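Local coordinates for protein putative laminarinase (PDB 2W39) that probably hydrolyses glycosidic bonds in beta-glucans such as laminarin and lichenin, as a secreted family 16 glycoside hydrolase of a white-rot fungus, at residues T51-A56 against N286-I291; V89-Q94 against S178-G183; S71-S76 against N246-L251. One frame throughout, in Å; residues are numbered along the deposited sequence.

Contact 1 of 3, residues T51-A56 against N286-I291; sequences TLILRA and NAYWDI. With NAG (2-acetamido-2-deoxy-beta-D-glucopyranose), chain C.
Strand 51-55 runs antiparallel to strand 288-291, their axes 168° apart; Leu52 and Ile291 exchange backbone hydrogen bonds, Leu54 and Trp289 do the same, and Ala56 N adds one to the carbonyl of Ala287, the centre of an inverse gamma turn. Between these pairs, Ile53 crosses Asp290 at a slant and sets its CD1 3.6 Å from CB of the aspartate. In Asp290, CG anti to the backbone N (chi1 176°) sets OD1 beside Thr51 CG2, 3.7 Å away. Asp290 OD2 accepts from a water at 2.8 Å, and the same water bonds Thr51 OG1 at 2.9 Å; OD1 is held by a salt bridge from Arg90. The two strands are neighbours in one sheet of the GH16 beta sandwich, and the face bearing Leu52, Leu54, Trp289 and Ile291 packs on strands 69-76 and 246-253 of the other. There Leu54 CB meets Trp289 CD1 at 4.1 Å, and the indole NE1 bonds Asn250 O. On the other face Arg55 CB lies 3.7 Å from Tyr288 CB. In the conformer described, one of two, the Arg55 guanidinium lies over Ile53 CG2, and its NH2 bonds Asn43 O and O5 of the N-acetylglucosamine; since this brings NH1 implausibly close to the sugar O6, the placing of the whole group is doubtful.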
ATOM      1  N   THR A  51      15.236  -8.978  -5.585  1.00 10.30           N
ATOM      2  CA  THR A  51      14.959  -7.982  -4.560  1.00  9.99           C
ATOM      3  C   THR A  51      14.730  -6.597  -5.149  1.00  8.99           C
ATOM      4  O   THR A  51      15.503  -6.121  -5.993  1.00  9.74           O
ATOM      5  CB  THR A  51      16.140  -7.910  -3.568  1.00 11.29           C
ATOM      6  OG1 THR A  51      16.246  -9.164  -2.886  1.00 12.42           O
ATOM      7  CG2 THR A  51      15.915  -6.822  -2.531  1.00 12.12           C
ATOM      8  N   LEU A  52      13.665  -5.954  -4.667  1.00  7.60           N
ATOM      9  CA  LEU A  52      13.463  -4.529  -4.843  1.00  7.45           C
ATOM     10  C   LEU A  52      13.433  -3.909  -3.457  1.00  6.90           C
ATOM     11  O   LEU A  52      12.599  -4.294  -2.621  1.00  6.92           O
ATOM     12  CB  LEU A  52      12.150  -4.248  -5.561  1.00  8.22           C
ATOM     13  CG  LEU A  52      11.761  -2.778  -5.701  1.00  8.70           C
ATOM     14  CD1 LEU A  52      12.612  -2.074  -6.722  1.00 10.08           C
ATOM     15  CD2 LEU A  52      10.256  -2.600  -6.001  1.00  9.19           C
ATOM     16  N   ILE A  53      14.336  -2.963  -3.221  1.00  7.05           N
ATOM     17  CA  ILE A  53      14.295  -2.154  -2.006  1.00  7.47           C
ATOM     18  C   ILE A  53      13.883  -0.738  -2.361  1.00  6.60           C
ATOM     19  O   ILE A  53      14.416  -0.137  -3.314  1.00  7.07           O
ATOM     20  CB  ILE A  53      15.687  -2.083  -1.320  1.00  8.15           C
ATOM     21  CG1 ILE A  53      16.273  -3.464  -1.020  1.00 11.20           C
ATOM     22  CG2 ILE A  53      15.675  -1.156  -0.090  1.00  8.83           C
ATOM     23  CD1 ILE A  53      15.424  -4.264  -0.134  1.00 12.06           C
ATOM     24  N   LEU A  54      12.922  -0.209  -1.599  1.00  6.06           N
ATOM     25  CA  LEU A  54      12.482   1.187  -1.711  1.00  6.42           C
ATOM     26  C   LEU A  54      12.604   1.736  -0.306  1.00  6.35           C
ATOM     27  O   LEU A  54      11.969   1.217   0.606  1.00  6.58           O
ATOM     28  CB  LEU A  54      11.009   1.289  -2.148  1.00  6.38           C
ATOM     29  CG  LEU A  54      10.659   0.565  -3.448  1.00  6.52           C
ATOM     30  CD1 LEU A  54       9.150   0.560  -3.636  1.00  7.85           C
ATOM     31  CD2 LEU A  54      11.385   1.178  -4.669  1.00  7.91           C
ATOM     32  N   ARG A  55      13.432   2.760  -0.109  0.50  6.89           N
ATOM     33  CA  ARG A  55      13.765   3.200   1.248  0.50  7.73           C
ATOM     34  C   ARG A  55      13.791   4.712   1.405  0.50  7.31           C
ATOM     35  O   ARG A  55      13.920   5.462   0.439  0.50  7.86           O
ATOM     36  CB  ARG A  55      15.120   2.615   1.699  0.50  7.87           C
ATOM     37  CG  ARG A  55      16.291   2.994   0.786  0.50  9.33           C
ATOM     38  CD  ARG A  55      17.671   2.890   1.444  0.50  9.51           C
ATOM     39  NE  ARG A  55      18.034   1.548   1.887  0.50 11.96           N
ATOM     40  CZ  ARG A  55      18.639   0.602   1.162  0.50 11.94           C
ATOM     41  NH1 ARG A  55      18.906  -0.538   1.772  0.50 13.72           N
ATOM     42  NH2 ARG A  55      18.962   0.745  -0.143  0.50  7.78           N
ATOM     43  N   ALA A  56      13.676   5.137   2.661  1.00  7.04           N
ATOM     44  CA  ALA A  56      13.935   6.508   3.082  1.00  7.73           C
ATOM     45  C   ALA A  56      15.416   6.781   3.224  1.00  6.66           C
ATOM     46  O   ALA A  56      16.192   5.897   3.566  1.00  7.25           O
ATOM     47  CB  ALA A  56      13.296   6.725   4.440  1.00  9.71           C
ATOM     48  N   ASN A 286      15.236   1.338   9.145  1.00  8.24           N
ATOM     49  CA  ASN A 286      14.281   0.261   8.886  1.00  8.52           C
ATOM     50  C   ASN A 286      13.030   0.719   8.155  1.00  6.88           C
ATOM     51  O   ASN A 286      12.070  -0.032   8.034  1.00  6.94           O
ATOM     52  CB  ASN A 286      13.963  -0.508  10.165  1.00 10.05           C
ATOM     53  CG  ASN A 286      15.150  -1.341  10.632  1.00 13.44           C
ATOM     54  OD1 ASN A 286      15.886  -1.901   9.812  1.00 16.90           O
ATOM     55  ND2 ASN A 286      15.346  -1.417  11.941  1.00 17.58           N
ATOM     56  N   ALA A 287      13.084   1.930   7.609  1.00  6.45           N
ATOM     57  CA  ALA A 287      11.979   2.473   6.822  1.00  6.12           C
ATOM     58  C   ALA A 287      12.169   2.097   5.351  1.00  5.89           C
ATOM     59  O   ALA A 287      12.421   2.955   4.500  1.00  6.26           O
ATOM     60  CB  ALA A 287      11.891   3.977   7.013  1.00  6.56           C
ATOM     61  N   TYR A 288      12.062   0.798   5.076  1.00  5.67           N
ATOM     62  CA  TYR A 288      12.225   0.285   3.719  1.00  5.80           C
ATOM     63  C   TYR A 288      11.206  -0.787   3.388  1.00  5.65           C
ATOM     64  O   TYR A 288      10.792  -1.575   4.251  1.00  5.42           O
ATOM     65  CB  TYR A 288      13.651  -0.263   3.468  1.00  6.45           C
ATOM     66  CG  TYR A 288      14.055  -1.491   4.255  1.00  6.99           C
ATOM     67  CD1 TYR A 288      13.912  -2.775   3.721  1.00  7.21           C
ATOM     68  CD2 TYR A 288      14.623  -1.365   5.525  1.00  7.68           C
ATOM     69  CE1 TYR A 288      14.313  -3.907   4.448  1.00  7.63           C
ATOM     70  CE2 TYR A 288      15.005  -2.480   6.249  1.00  8.10           C
ATOM     71  CZ  TYR A 288      14.842  -3.740   5.709  1.00  7.99           C
ATOM     72  OH  TYR A 288      15.224  -4.851   6.423  1.00  9.75           O
ATOM     73  N   TRP A 289      10.802  -0.799   2.122  1.00  5.09           N
ATOM     74  CA  TRP A 289      10.159  -1.951   1.516  1.00  5.57           C
ATOM     75  C   TRP A 289      11.242  -2.882   1.003  1.00  5.21           C
ATOM     76  O   TRP A 289      12.216  -2.426   0.404  1.00  5.90           O
ATOM     77  CB  TRP A 289       9.348  -1.503   0.301  1.00  5.24           C
ATOM     78  CG  TRP A 289       8.106  -0.698   0.559  1.00  4.89           C
ATOM     79  CD1 TRP A 289       7.970   0.662   0.474  1.00  5.31           C
ATOM     80  CD2 TRP A 289       6.813  -1.216   0.872  1.00  4.87           C
ATOM     81  NE1 TRP A 289       6.662   1.026   0.749  1.00  4.97           N
ATOM     82  CE2 TRP A 289       5.932  -0.114   0.972  1.00  4.73           C
ATOM     83  CE3 TRP A 289       6.310  -2.511   1.071  1.00  5.31           C
ATOM     84  CZ2 TRP A 289       4.571  -0.270   1.254  1.00  5.32           C
ATOM     85  CZ3 TRP A 289       4.954  -2.659   1.374  1.00  5.58           C
ATOM     86  CH2 TRP A 289       4.106  -1.548   1.462  1.00  5.61           C
ATOM     87  N   ASP A 290      11.050  -4.191   1.189  1.00  5.47           N
ATOM     88  CA  ASP A 290      11.843  -5.223   0.506  1.00  5.76           C
ATOM     89  C   ASP A 290      10.803  -6.120  -0.141  1.00  5.87           C
ATOM     90  O   ASP A 290      10.036  -6.801   0.567  1.00  6.09           O
ATOM     91  CB  ASP A 290      12.737  -5.979   1.506  1.00  6.91           C
ATOM     92  CG  ASP A 290      13.510  -7.130   0.874  1.00  8.34           C
ATOM     93  OD1 ASP A 290      13.144  -7.607  -0.208  1.00  8.92           O
ATOM     94  OD2 ASP A 290      14.495  -7.588   1.506  1.00 13.12           O
ATOM     95  N   ILE A 291      10.731  -6.058  -1.467  1.00  5.62           N
ATOM     96  CA  ILE A 291       9.697  -6.739  -2.233  1.00  6.18           C
ATOM     97  C   ILE A 291      10.356  -7.816  -3.092  1.00  5.96           C
ATOM     98  O   ILE A 291      11.320  -7.540  -3.827  1.00  6.56           O
ATOM     99  CB  ILE A 291       8.917  -5.717  -3.073  1.00  7.30           C
ATOM    100  CG1 ILE A 291       8.095  -4.827  -2.121  1.00  7.85           C
ATOM    101  CG2 ILE A 291       8.012  -6.416  -4.092  1.00  7.85           C
ATOM    102  CD1 ILE A 291       7.600  -3.521  -2.728  1.00  9.64           C
TER
HETATM  103  C1  NAG C1299      22.440  -0.066  -1.560  1.00 16.54           C
HETATM  104  C2  NAG C1299      23.822  -0.468  -1.006  1.00 20.53           C
HETATM  105  C3  NAG C1299      23.918  -1.974  -0.738  1.00 20.07           C
HETATM  106  C4  NAG C1299      22.685  -2.521  -0.032  1.00 19.63           C
HETATM  107  C5  NAG C1299      21.430  -2.084  -0.788  1.00 18.34           C
HETATM  108  C6  NAG C1299      20.157  -2.654  -0.158  1.00 19.51           C
HETATM  109  C7  NAG C1299      25.957   0.589  -1.726  1.00 29.39           C
HETATM  110  C8  NAG C1299      26.894   0.732  -2.889  1.00 25.90           C
HETATM  111  N2  NAG C1299      24.848  -0.109  -1.974  1.00 22.99           N
HETATM  112  O3  NAG C1299      25.067  -2.277   0.030  1.00 22.76           O
HETATM  113  O4  NAG C1299      22.757  -3.929   0.017  1.00 21.84           O
HETATM  114  O5  NAG C1299      21.401  -0.664  -0.793  1.00 16.03           O
HETATM  115  O6  NAG C1299      19.971  -2.165   1.154  1.00 21.37           O
HETATM  116  O7  NAG C1299      26.239   1.095  -0.638  1.00 27.40           O
HETATM  117  O   HOH W   1      16.124  -9.263  -0.011  1.00 19.45           O

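Contact 2 of 3, residues V89-Q94 against S178-G183; sequences VRHMPQ and SFNANG
Asn180 grips the backbone of Met92 at both ends of its amide. Asn180 OD1 takes Met92 N on a lone pair at 2.8 Å, and Asn180 ND2 donates to Met92 O, also 2.8 Å away. The second N-H of Asn180 ND2 goes to Gln94 OE1 at 2.9 Å, almost dead straight at 178°, with the two side-chain amides nearly coplanar, so three bonds fix the rotation of the Asn180 amide. A bridging water donates to both Arg90 O and Asn180 O. Stacking adds to this: the Asn180 amide lies flat on one face of the His91 imidazole, planes 2° apart, its CG 3.4 Å above the ring and offset toward the rim, while His91 ND1 bonds Tyr288 O. With an alanine here in place of Asn180, Met92 N and O and Gln94 OE1 would probably lose these mates, and that imidazole face its cover. The apolar part belongs to Phe179. Met92 bends at chi3 (68°) to bring its CE over the ring centre, 3.6 Å from the Phe179 centroid, a CH-pi contact within a Met-aromatic pair; Val89 CG1 touches the ring edge at Phe179 CZ, 3.7 Å away. Helix 176-181, closed by a Schellman motif at Gly183, thus sits against the chain leaving strand 83-89, where Arg90 and His91 form a classic beta bulge opposite Asp290, while Phe179 also reaches Phe200 of strand 195-202.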
ATOM      1  N   VAL A  89       5.983  -9.637  -0.139  1.00  5.31           N
ATOM      2  CA  VAL A  89       6.652  -8.543   0.566  1.00  5.38           C
ATOM      3  C   VAL A  89       7.420  -9.096   1.766  1.00  5.46           C
ATOM      4  O   VAL A  89       6.829  -9.657   2.684  1.00  5.45           O
ATOM      5  CB  VAL A  89       5.632  -7.506   1.056  1.00  5.47           C
ATOM      6  CG1 VAL A  89       6.351  -6.373   1.778  1.00  6.01           C
ATOM      7  CG2 VAL A  89       4.787  -6.958  -0.116  1.00  6.50           C
ATOM      8  N   ARG A  90       8.739  -8.940   1.741  1.00  5.63           N
ATOM      9  CA  ARG A  90       9.604  -9.401   2.830  1.00  6.19           C
ATOM     10  C   ARG A  90       9.593  -8.423   4.012  1.00  5.98           C
ATOM     11  O   ARG A  90       9.747  -8.842   5.157  1.00  6.53           O
ATOM     12  CB  ARG A  90      11.045  -9.597   2.342  1.00  6.76           C
ATOM     13  CG  ARG A  90      11.159 -10.590   1.193  1.00  8.26           C
ATOM     14  CD  ARG A  90      12.634 -10.925   0.937  1.00  9.81           C
ATOM     15  NE  ARG A  90      12.843 -11.763  -0.246  1.00 10.97           N
ATOM     16  CZ  ARG A  90      13.241 -11.324  -1.434  1.00  9.55           C
ATOM     17  NH1 ARG A  90      13.444 -10.035  -1.662  1.00 10.38           N
ATOM     18  NH2 ARG A  90      13.426 -12.195  -2.417  1.00 10.56           N
ATOM     19  N   HIS A  91       9.472  -7.123   3.727  1.00  5.22           N
ATOM     20  CA  HIS A  91       9.627  -6.076   4.732  1.00  5.52           C
ATOM     21  C   HIS A  91       8.852  -4.858   4.248  1.00  4.90           C
ATOM     22  O   HIS A  91       8.848  -4.561   3.050  1.00  5.13           O
ATOM     23  CB  HIS A  91      11.114  -5.724   4.874  1.00  5.70           C
ATOM     24  CG  HIS A  91      11.469  -4.933   6.099  1.00  5.54           C
ATOM     25  ND1 HIS A  91      11.414  -3.552   6.147  1.00  6.05           N
ATOM     26  CD2 HIS A  91      11.943  -5.333   7.305  1.00  6.75           C
ATOM     27  CE1 HIS A  91      11.843  -3.143   7.332  1.00  5.93           C
ATOM     28  NE2 HIS A  91      12.163  -4.203   8.053  1.00  6.58           N
ATOM     29  N   MET A  92       8.199  -4.159   5.170  1.00  4.75           N
ATOM     30  CA  MET A  92       7.590  -2.865   4.860  1.00  4.82           C
ATOM     31  C   MET A  92       8.191  -1.803   5.774  1.00  5.06           C
ATOM     32  O   MET A  92       8.762  -2.114   6.825  1.00  5.52           O
ATOM     33  CB  MET A  92       6.067  -2.892   5.027  1.00  5.27           C
ATOM     34  CG  MET A  92       5.583  -2.939   6.475  1.00  5.97           C
ATOM     35  SD  MET A  92       3.802  -2.658   6.671  1.00  5.76           S
ATOM     36  CE  MET A  92       3.131  -4.165   5.915  1.00  6.28           C
ATOM     37  N   PRO A  93       8.093  -0.529   5.381  1.00  5.15           N
ATOM     38  CA  PRO A  93       8.707   0.473   6.245  1.00  5.32           C
ATOM     39  C   PRO A  93       8.145   0.482   7.648  1.00  5.61           C
ATOM     40  O   PRO A  93       6.932   0.353   7.865  1.00  5.92           O
ATOM     41  CB  PRO A  93       8.392   1.791   5.531  1.00  5.53           C
ATOM     42  CG  PRO A  93       8.286   1.398   4.055  1.00  5.21           C
ATOM     43  CD  PRO A  93       7.609   0.035   4.106  1.00  5.23           C
ATOM     44  N   GLN A  94       9.041   0.729   8.596  1.00  6.09           N
ATOM     45  CA  GLN A  94       8.644   0.961   9.985  1.00  6.80           C
ATOM     46  C   GLN A  94       9.397   2.157  10.550  1.00  6.66           C
ATOM     47  O   GLN A  94      10.413   2.580  10.008  1.00  7.16           O
ATOM     48  CB  GLN A  94       8.838  -0.288  10.851  1.00  7.70           C
ATOM     49  CG  GLN A  94      10.285  -0.714  10.981  1.00  8.64           C
ATOM     50  CD  GLN A  94      10.447  -1.873  11.936  1.00  9.11           C
ATOM     51  OE1 GLN A  94       9.984  -2.984  11.677  1.00  8.68           O
ATOM     52  NE2 GLN A  94      11.112  -1.622  13.054  1.00 12.55           N
ATOM     53  N   SER A 178       5.424  -5.940  13.635  1.00  6.19           N
ATOM     54  CA  SER A 178       4.970  -7.334  13.760  1.00  6.43           C
ATOM     55  C   SER A 178       5.153  -8.089  12.429  1.00  6.22           C
ATOM     56  O   SER A 178       5.695  -9.194  12.375  1.00  6.50           O
ATOM     57  CB  SER A 178       3.500  -7.349  14.157  1.00  6.70           C
ATOM     58  OG  SER A 178       3.016  -8.668  14.263  1.00  7.44           O
ATOM     59  N   PHE A 179       4.677  -7.494  11.340  1.00  5.55           N
ATOM     60  CA  PHE A 179       4.855  -8.047   9.996  1.00  5.18           C
ATOM     61  C   PHE A 179       6.333  -8.267   9.693  1.00  5.02           C
ATOM     62  O   PHE A 179       6.735  -9.328   9.199  1.00  5.27           O
ATOM     63  CB  PHE A 179       4.211  -7.046   9.040  1.00  4.96           C
ATOM     64  CG  PHE A 179       4.401  -7.316   7.561  1.00  4.70           C
ATOM     65  CD1 PHE A 179       3.410  -7.950   6.812  1.00  5.62           C
ATOM     66  CD2 PHE A 179       5.505  -6.793   6.890  1.00  5.06           C
ATOM     67  CE1 PHE A 179       3.532  -8.097   5.430  1.00  5.63           C
ATOM     68  CE2 PHE A 179       5.632  -6.927   5.490  1.00  5.49           C
ATOM     69  CZ  PHE A 179       4.653  -7.577   4.778  1.00  5.49           C
ATOM     70  N   ASN A 180       7.155  -7.262   9.989  1.00  5.13           N
ATOM     71  CA  ASN A 180       8.568  -7.364   9.655  1.00  5.84           C
ATOM     72  C   ASN A 180       9.278  -8.471  10.433  1.00  5.63           C
ATOM     73  O   ASN A 180      10.107  -9.210   9.882  1.00  6.60           O
ATOM     74  CB  ASN A 180       9.251  -6.016   9.856  1.00  6.59           C
ATOM     75  CG  ASN A 180       8.834  -5.008   8.808  1.00  5.58           C
ATOM     76  OD1 ASN A 180       8.416  -5.391   7.706  1.00  5.73           O
ATOM     77  ND2 ASN A 180       8.941  -3.723   9.128  1.00  6.39           N
ATOM     78  N   ALA A 181       8.951  -8.586  11.720  1.00  6.53           N
ATOM     79  CA  ALA A 181       9.551  -9.635  12.555  1.00  7.11           C
ATOM     80  C   ALA A 181       9.213 -11.035  12.046  1.00  7.20           C
ATOM     81  O   ALA A 181       9.982 -11.988  12.241  1.00  7.64           O
ATOM     82  CB  ALA A 181       9.063  -9.464  13.988  1.00  9.18           C
ATOM     83  N   ASN A 182       8.055 -11.151  11.417  1.00  7.21           N
ATOM     84  CA  ASN A 182       7.557 -12.410  10.885  1.00  7.62           C
ATOM     85  C   ASN A 182       8.031 -12.691   9.453  1.00  7.67           C
ATOM     86  O   ASN A 182       7.630 -13.698   8.869  1.00  8.59           O
ATOM     87  CB  ASN A 182       6.026 -12.411  10.962  1.00  8.21           C
ATOM     88  CG  ASN A 182       5.445 -13.804  10.958  1.00  8.59           C
ATOM     89  OD1 ASN A 182       5.922 -14.696  11.671  1.00 10.62           O
ATOM     90  ND2 ASN A 182       4.398 -14.011  10.159  1.00  9.01           N
ATOM     91  N   GLY A 183       8.856 -11.811   8.874  1.00  7.09           N
ATOM     92  CA  GLY A 183       9.296 -11.993   7.491  1.00  6.99           C
ATOM     93  C   GLY A 183       8.276 -11.582   6.443  1.00  6.42           C
ATOM     94  O   GLY A 183       8.377 -12.001   5.286  1.00  6.73           O
TER
HETATM   95  O   HOH W   2      11.252  -8.596   7.489  1.00  9.14           O

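Contact 3 of 3, residues S71-S76 against N246-L251; sequences SVRIRS and NIIINL
Ser71 opens the pairing from its side chain: OG donates to Leu251 O at 2.8 Å, and Leu251 N in turn gives a longer bond, 3.2 Å, to Val72 O. Further along, Ile74 and Ile249 exchange backbone bonds, and Ser76 N donates to Ile247 O. Here the Ser76 side chain takes over from the backbone: its OG, placed between N and the carbonyl carbon (chi1 64°), accepts from Ile247 N at 2.9 Å and also bonds Lys78 O. Ser76 O is met by Asn246 ND2 at 2.8 Å, while CB of that asparagine rests on Arg75 CG, 3.5 Å off. These strands belong to the sheet of the GH16 sandwich that carries the glucan-binding cleft, and the face of Arg73, Arg75, Ile248 and Asn250 is turned to it. Arg73 stretches out over Ile248, CG to CG2 3.8 Å. Its NE makes a salt bridge to Glu21 and its NH2 one to Glu107, and NH2 also hydrogen-bonds O6 of a bound glucose. Glu107 is gripped by both arginines, OE2 by Arg73 NH2 and OE1 by Arg75 NH1. Beside Arg73, Asn250 points the same way; its OD1 accepts from Trp103 NE1, and ND2 makes a weak bond to Tyr33 OH.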
ATOM      1  N   SER A  71      12.544  10.121  -0.239  1.00  5.61           N
ATOM      2  CA  SER A  71      11.854   8.844  -0.311  1.00  5.36           C
ATOM      3  C   SER A  71      11.369   8.659  -1.744  1.00  5.32           C
ATOM      4  O   SER A  71      11.667   9.488  -2.620  1.00  5.86           O
ATOM      5  CB  SER A  71      10.696   8.834   0.687  1.00  5.73           C
ATOM      6  OG  SER A  71      10.191   7.513   0.830  1.00  6.08           O
ATOM      7  N   VAL A  72      10.612   7.589  -1.964  1.00  5.53           N
ATOM      8  CA  VAL A  72      10.165   7.256  -3.306  1.00  5.60           C
ATOM      9  C   VAL A  72       8.689   6.879  -3.332  1.00  5.45           C
ATOM     10  O   VAL A  72       8.139   6.338  -2.358  1.00  5.72           O
ATOM     11  CB  VAL A  72      11.028   6.140  -3.949  1.00  6.38           C
ATOM     12  CG1 VAL A  72      12.497   6.578  -4.088  1.00  7.26           C
ATOM     13  CG2 VAL A  72      10.921   4.828  -3.190  1.00  8.86           C
ATOM     14  N   ARG A  73       8.082   7.130  -4.491  1.00  5.05           N
ATOM     15  CA  ARG A  73       6.704   6.773  -4.817  1.00  5.38           C
ATOM     16  C   ARG A  73       6.758   6.254  -6.251  1.00  5.17           C
ATOM     17  O   ARG A  73       6.981   7.027  -7.184  1.00  6.23           O
ATOM     18  CB  ARG A  73       5.812   8.008  -4.693  1.00  5.47           C
ATOM     19  CG  ARG A  73       4.385   7.804  -5.208  1.00  5.17           C
ATOM     20  CD  ARG A  73       3.489   8.905  -4.741  1.00  7.41           C
ATOM     21  NE  ARG A  73       2.227   8.954  -5.480  1.00  5.93           N
ATOM     22  CZ  ARG A  73       1.085   9.447  -5.000  1.00  5.64           C
ATOM     23  NH1 ARG A  73       0.973   9.799  -3.727  1.00  6.96           N
ATOM     24  NH2 ARG A  73       0.022   9.522  -5.787  1.00  6.51           N
ATOM     25  N   ILE A  74       6.627   4.947  -6.411  1.00  4.90           N
ATOM     26  CA  ILE A  74       6.715   4.351  -7.731  1.00  5.57           C
ATOM     27  C   ILE A  74       5.342   3.988  -8.239  1.00  5.21           C
ATOM     28  O   ILE A  74       4.461   3.609  -7.467  1.00  5.55           O
ATOM     29  CB  ILE A  74       7.721   3.149  -7.772  1.00  5.49           C
ATOM     30  CG1 ILE A  74       7.249   1.900  -6.983  1.00  5.47           C
ATOM     31  CG2 ILE A  74       9.131   3.609  -7.342  1.00  7.04           C
ATOM     32  CD1 ILE A  74       8.047   0.646  -7.309  1.00  6.57           C
ATOM     33  N   ARG A  75       5.149   4.105  -9.544  1.00  5.22           N
ATOM     34  CA  ARG A  75       3.849   3.933 -10.157  1.00  5.28           C
ATOM     35  C   ARG A  75       3.995   3.071 -11.405  1.00  5.28           C
ATOM     36  O   ARG A  75       4.839   3.341 -12.275  1.00  5.80           O
ATOM     37  CB  ARG A  75       3.289   5.303 -10.553  1.00  6.34           C
ATOM     38  CG  ARG A  75       1.893   5.216 -11.168  1.00  7.01           C
ATOM     39  CD  ARG A  75       1.381   6.566 -11.601  1.00  7.80           C
ATOM     40  NE  ARG A  75       2.087   7.071 -12.781  1.00  8.97           N
ATOM     41  CZ  ARG A  75       1.868   8.261 -13.327  1.00 10.80           C
ATOM     42  NH1 ARG A  75       1.001   9.097 -12.776  1.00 12.56           N
ATOM     43  NH2 ARG A  75       2.524   8.614 -14.424  1.00 13.49           N
ATOM     44  N   SER A  76       3.163   2.042 -11.531  1.00  5.01           N
ATOM     45  CA  SER A  76       3.220   1.210 -12.740  1.00  5.71           C
ATOM     46  C   SER A  76       2.918   2.054 -13.963  1.00  5.55           C
ATOM     47  O   SER A  76       2.057   2.930 -13.931  1.00  6.13           O
ATOM     48  CB  SER A  76       2.254   0.019 -12.667  1.00  5.91           C
ATOM     49  OG  SER A  76       0.895   0.434 -12.607  1.00  5.15           O
ATOM     50  N   ASN A 246      -3.445   2.658 -11.936  1.00  5.28           N
ATOM     51  CA  ASN A 246      -2.042   2.273 -11.763  1.00  5.00           C
ATOM     52  C   ASN A 246      -1.847   1.662 -10.379  1.00  4.89           C
ATOM     53  O   ASN A 246      -2.597   1.968  -9.442  1.00  5.40           O
ATOM     54  CB  ASN A 246      -1.113   3.497 -11.839  1.00  5.88           C
ATOM     55  CG  ASN A 246      -1.323   4.336 -13.086  1.00  5.84           C
ATOM     56  OD1 ASN A 246      -2.237   5.159 -13.134  1.00  6.73           O
ATOM     57  ND2 ASN A 246      -0.473   4.130 -14.092  1.00  6.79           N
ATOM     58  N   ILE A 247      -0.800   0.846 -10.278  1.00  5.09           N
ATOM     59  CA  ILE A 247      -0.316   0.362  -8.984  1.00  5.04           C
ATOM     60  C   ILE A 247       0.753   1.330  -8.471  1.00  4.50           C
ATOM     61  O   ILE A 247       1.658   1.728  -9.231  1.00  5.26           O
ATOM     62  CB  ILE A 247       0.280  -1.061  -9.129  1.00  5.22           C
ATOM     63  CG1 ILE A 247      -0.829  -2.055  -9.478  1.00  6.18           C
ATOM     64  CG2 ILE A 247       1.051  -1.483  -7.864  1.00  6.41           C
ATOM     65  CD1 ILE A 247      -0.347  -3.421  -9.975  1.00  7.15           C
ATOM     66  N   ILE A 248       0.617   1.737  -7.211  1.00  4.28           N
ATOM     67  CA  ILE A 248       1.544   2.669  -6.564  1.00  4.93           C
ATOM     68  C   ILE A 248       2.089   2.033  -5.293  1.00  4.66           C
ATOM     69  O   ILE A 248       1.340   1.425  -4.519  1.00  4.63           O
ATOM     70  CB  ILE A 248       0.866   4.036  -6.268  1.00  5.55           C
ATOM     71  CG1 ILE A 248       0.336   4.644  -7.576  1.00  6.35           C
ATOM     72  CG2 ILE A 248       1.852   5.001  -5.564  1.00  5.63           C
ATOM     73  CD1 ILE A 248      -0.437   5.938  -7.389  1.00  7.31           C
ATOM     74  N   ILE A 249       3.397   2.168  -5.086  1.00  4.37           N
ATOM     75  CA  ILE A 249       4.043   1.748  -3.846  1.00  4.92           C
ATOM     76  C   ILE A 249       4.892   2.917  -3.369  1.00  4.88           C
ATOM     77  O   ILE A 249       5.706   3.439  -4.132  1.00  5.05           O
ATOM     78  CB  ILE A 249       4.913   0.480  -4.016  1.00  4.66           C
ATOM     79  CG1 ILE A 249       4.095  -0.646  -4.654  1.00  5.54           C
ATOM     80  CG2 ILE A 249       5.493   0.070  -2.666  1.00  6.27           C
ATOM     81  CD1 ILE A 249       4.949  -1.839  -5.115  1.00  6.97           C
ATOM     82  N   ASN A 250       4.683   3.361  -2.130  1.00  4.52           N
ATOM     83  CA  ASN A 250       5.330   4.591  -1.666  1.00  4.50           C
ATOM     84  C   ASN A 250       5.629   4.567  -0.190  1.00  4.18           C
ATOM     85  O   ASN A 250       5.150   3.704   0.548  1.00  4.31           O
ATOM     86  CB  ASN A 250       4.465   5.831  -1.993  1.00  5.14           C
ATOM     87  CG  ASN A 250       3.216   5.890  -1.152  1.00  4.98           C
ATOM     88  OD1 ASN A 250       2.239   5.193  -1.441  1.00  6.52           O
ATOM     89  ND2 ASN A 250       3.244   6.682  -0.078  1.00  5.63           N
ATOM     90  N   LEU A 251       6.400   5.564   0.225  1.00  4.50           N
ATOM     91  CA  LEU A 251       6.614   5.828   1.637  1.00  4.61           C
ATOM     92  C   LEU A 251       6.640   7.339   1.828  1.00  4.47           C
ATOM     93  O   LEU A 251       7.529   8.020   1.314  1.00  5.21           O
ATOM     94  CB  LEU A 251       7.934   5.211   2.091  1.00  5.30           C
ATOM     95  CG  LEU A 251       8.421   5.628   3.488  1.00  5.38           C
ATOM     96  CD1 LEU A 251       7.427   5.236   4.583  1.00  6.42           C
ATOM     97  CD2 LEU A 251       9.807   5.043   3.756  1.00  6.57           C
TER

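How the contacts relate
Contacts 1 and 3 are both buried strand pairs, one in each sheet of the sandwich, and they meet face to face across the interior: Val72, Ile74 and Ile249 pack on Leu54, and the Trp289 indole lies over Ile249. Contact 2 is only partly buried and joins a helix to a strand corner through side-chain bonds instead of regular backbone pairing. It adjoins contact 1: segment 286-291 is bound by 51-56 and also meets 89-94, through Asp290 and Tyr288. Its link to contact 3 is slight, Pro93 against Leu251. The outer faces differ too: contact 1 meets an attached glycan, contact 3 bound sugar among ion pairs.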